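Local coordinates for protein positive phenol-degradative gene regulator (Ralstonia sp. E2, PDB 5FRX) that probably activates transcription of phenol-degradation genes as a sigma-54-dependent regulator, its N-terminal sensor domain binding a phenol such as p-nitrophenol, at residues L171-E176 and W195-A200. Sequence-based numbering, arbitrary orientation.
With ZN (zinc ion), chain C; NPO (p-nitrophenol), chain D.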
loop_
_atom_site.group_PDB
_atom_site.type_symbol
_atom_site.label_atom_id
_atom_site.label_comp_id
_atom_site.label_asym_id
_atom_site.label_seq_id
_atom_site.Cartn_x
_atom_site.Cartn_y
_atom_site.Cartn_z
ATOM N N LEU A 171 -16.975 0.646 16.578
ATOM C CA LEU A 171 -17.106 1.282 15.268
ATOM C C LEU A 171 -16.767 2.764 15.349
ATOM O O LEU A 171 -17.077 3.419 16.340
ATOM C CB LEU A 171 -18.515 1.114 14.710
ATOM C CG LEU A 171 -19.098 -0.284 14.547
ATOM C CD1 LEU A 171 -20.500 -0.174 13.976
ATOM C CD2 LEU A 171 -18.228 -1.152 13.662
ATOM N N TYR A 172 -16.127 3.287 14.306
ATOM C CA TYR A 172 -15.922 4.728 14.164
ATOM C C TYR A 172 -16.691 5.296 12.980
ATOM O O TYR A 172 -16.940 4.598 12.001
ATOM C CB TYR A 172 -14.451 5.071 13.965
ATOM C CG TYR A 172 -13.519 4.857 15.132
ATOM C CD1 TYR A 172 -13.209 3.580 15.585
ATOM C CD2 TYR A 172 -12.902 5.932 15.737
ATOM C CE1 TYR A 172 -12.336 3.389 16.622
ATOM C CE2 TYR A 172 -12.033 5.752 16.777
ATOM C CZ TYR A 172 -11.745 4.479 17.212
ATOM O OH TYR A 172 -10.854 4.313 18.245
ATOM N N ARG A 173 -17.048 6.572 13.080
ATOM C CA ARG A 173 -17.548 7.327 11.945
ATOM C C ARG A 173 -16.818 8.648 11.865
ATOM O O ARG A 173 -16.474 9.237 12.897
ATOM C CB ARG A 173 -19.041 7.574 12.057
ATOM C CG ARG A 173 -19.849 6.329 12.336
ATOM C CD ARG A 173 -21.279 6.512 11.857
ATOM N NE ARG A 173 -21.324 6.497 10.400
ATOM C CZ ARG A 173 -21.745 5.460 9.688
ATOM N NH1 ARG A 173 -22.173 4.363 10.307
ATOM N NH2 ARG A 173 -21.746 5.531 8.361
ATOM N N GLU A 174 -16.554 9.092 10.636
ATOM C CA GLU A 174 -16.047 10.433 10.383
ATOM C C GLU A 174 -17.186 11.418 10.560
ATOM O O GLU A 174 -18.213 11.299 9.910
ATOM C CB GLU A 174 -15.471 10.561 8.967
ATOM C CG GLU A 174 -14.177 9.832 8.691
ATOM C CD GLU A 174 -13.525 10.278 7.386
ATOM O OE1 GLU A 174 -12.813 11.304 7.378
ATOM O OE2 GLU A 174 -13.733 9.595 6.362
ATOM N N LEU A 175 -17.011 12.389 11.441
ATOM C CA LEU A 175 -18.023 13.420 11.633
ATOM C C LEU A 175 -17.850 14.544 10.606
ATOM O O LEU A 175 -18.830 15.059 10.063
ATOM C CB LEU A 175 -17.950 13.971 13.056
ATOM C CG LEU A 175 -17.910 12.892 14.148
ATOM C CD1 LEU A 175 -18.195 13.495 15.529
ATOM C CD2 LEU A 175 -18.886 11.758 13.842
ATOM N N GLU A 176 -16.598 14.915 10.354
ATOM C CA GLU A 176 -16.257 15.896 9.331
ATOM C C GLU A 176 -15.082 15.344 8.527
ATOM O O GLU A 176 -14.254 14.594 9.065
ATOM C CB GLU A 176 -15.910 17.255 9.955
ATOM C CG GLU A 176 -16.801 17.659 11.147
ATOM C CD GLU A 176 -18.055 18.438 10.743
ATOM O OE1 GLU A 176 -18.375 18.497 9.533
ATOM O OE2 GLU A 176 -18.720 19.003 11.643
ATOM N N TRP A 195 -24.332 2.831 18.933
ATOM C CA TRP A 195 -24.548 3.439 17.605
ATOM C C TRP A 195 -25.939 3.121 17.107
ATOM O O TRP A 195 -26.325 1.957 17.060
ATOM C CB TRP A 195 -23.546 2.938 16.538
ATOM C CG TRP A 195 -22.158 3.466 16.641
ATOM C CD1 TRP A 195 -21.072 2.804 17.114
ATOM C CD2 TRP A 195 -21.696 4.767 16.243
ATOM N NE1 TRP A 195 -19.972 3.613 17.067
ATOM C CE2 TRP A 195 -20.325 4.822 16.532
ATOM C CE3 TRP A 195 -22.313 5.889 15.683
ATOM C CZ2 TRP A 195 -19.559 5.950 16.279
ATOM C CZ3 TRP A 195 -21.554 7.004 15.436
ATOM C CH2 TRP A 195 -20.189 7.028 15.728
ATOM N N GLU A 196 -26.672 4.144 16.686
ATOM C CA GLU A 196 -28.010 3.937 16.163
ATOM C C GLU A 196 -27.949 3.026 14.931
ATOM O O GLU A 196 -28.633 1.998 14.885
ATOM C CB GLU A 196 -28.663 5.288 15.845
ATOM C CG GLU A 196 -30.134 5.223 15.492
ATOM C CD GLU A 196 -31.040 5.105 16.702
ATOM O OE1 GLU A 196 -30.524 5.139 17.843
ATOM O OE2 GLU A 196 -32.273 4.982 16.510
ATOM N N ASP A 197 -27.103 3.384 13.960
ATOM C CA ASP A 197 -26.958 2.616 12.715
ATOM C C ASP A 197 -25.840 1.580 12.797
ATOM O O ASP A 197 -25.342 1.106 11.773
ATOM C CB ASP A 197 -26.710 3.551 11.510
ATOM C CG ASP A 197 -25.344 4.238 11.551
ATOM O OD1 ASP A 197 -24.873 4.578 12.661
ATOM O OD2 ASP A 197 -24.752 4.452 10.463
ATOM N N GLY A 198 -25.474 1.217 14.020
ATOM C CA GLY A 198 -24.348 0.332 14.271
ATOM C C GLY A 198 -24.494 -1.062 13.702
ATOM O O GLY A 198 -23.504 -1.726 13.411
ATOM N N GLU A 199 -25.723 -1.522 13.537
ATOM C CA GLU A 199 -25.921 -2.837 12.948
ATOM C C GLU A 199 -25.421 -2.844 11.505
ATOM O O GLU A 199 -24.819 -3.813 11.035
ATOM C CB GLU A 199 -27.398 -3.237 13.006
ATOM C CG GLU A 199 -27.710 -4.512 12.254
ATOM C CD GLU A 199 -26.888 -5.681 12.747
ATOM O OE1 GLU A 199 -26.341 -5.587 13.868
ATOM O OE2 GLU A 199 -26.788 -6.692 12.018
ATOM N N ALA A 200 -25.661 -1.737 10.815
ATOM C CA ALA A 200 -25.426 -1.672 9.385
ATOM C C ALA A 200 -24.053 -1.084 9.061
ATOM O O ALA A 200 -23.592 -1.170 7.924
ATOM C CB ALA A 200 -26.527 -0.871 8.714
HETATM ZN ZN ZN C . -11.730 12.162 6.008
HETATM C C1 NPO D . -7.290 5.157 16.568
HETATM C C2 NPO D . -7.898 6.360 16.287
HETATM C C3 NPO D . -7.531 7.065 15.164
HETATM C C4 NPO D . -6.554 6.566 14.318
HETATM C C5 NPO D . -5.934 5.361 14.596
HETATM C C6 NPO D . -6.314 4.645 15.724
HETATM O OH NPO D . -6.196 7.301 13.189
HETATM N N1 NPO D . -7.701 4.434 17.728
HETATM O O2 NPO D . -7.393 3.108 17.816
HETATM O O3 NPO D . -8.370 4.973 18.613
#
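Where the strand carrying Leu-171 meets the type I turn from Trp-195 to Gly-198 that leads into helix 198-202, the CA atoms of Leu-171 and Gly-198 lie 7.4 Å apart, and side chains bridge the gap. Trp-195 reaches across with its indole, whose NE1 donates a bent hydrogen bond to Leu-171 O (3.0 Å, 131° at the hydrogen). The N-H meets this oxygen from above the carbonyl plane, and the same N-H also has Lys-190 O as an acceptor. Alongside, Leu-171 CB rests 3.9 Å from Trp-195 CD1, while CD1 of the leucine extends to Gly-198 O at 3.4 Å. The strand, in the V4R part of the sensor domain, is an outermost one of the chain's four-stranded antiparallel sheet, and its alternating side chains serve different sites. Leu-171 and Arg-173 receive the turn 195-198 and helix 198-202; Tyr-172 points away from them, toward the p-nitrophenol, and Glu-174 runs to the zinc. Arg-173 lies over one face of the indole: its CG sits 3.8 Å from the centroid of the six-membered ring of Trp-195, a CH-pi contact. The Arg-173 side chain then bends at chi3 (72°), carrying the guanidinium past the ring, and Arg-173 NH1 forms a salt bridge with Asp-197 OD2 (2.6 Å). The carboxylate oxygen approaches over the guanidinium face, and Glu-201 of helix 198-202 gives NH1 a second acidic partner. Tyr-172 OH, hydrogen-bonded to Thr-162, lies 2.6 Å from O3 of the p-nitrophenol nitro group, and Glu-174 OE1 binds zinc at 1.9 Å together with Cys-151, Cys-177 and Cys-185.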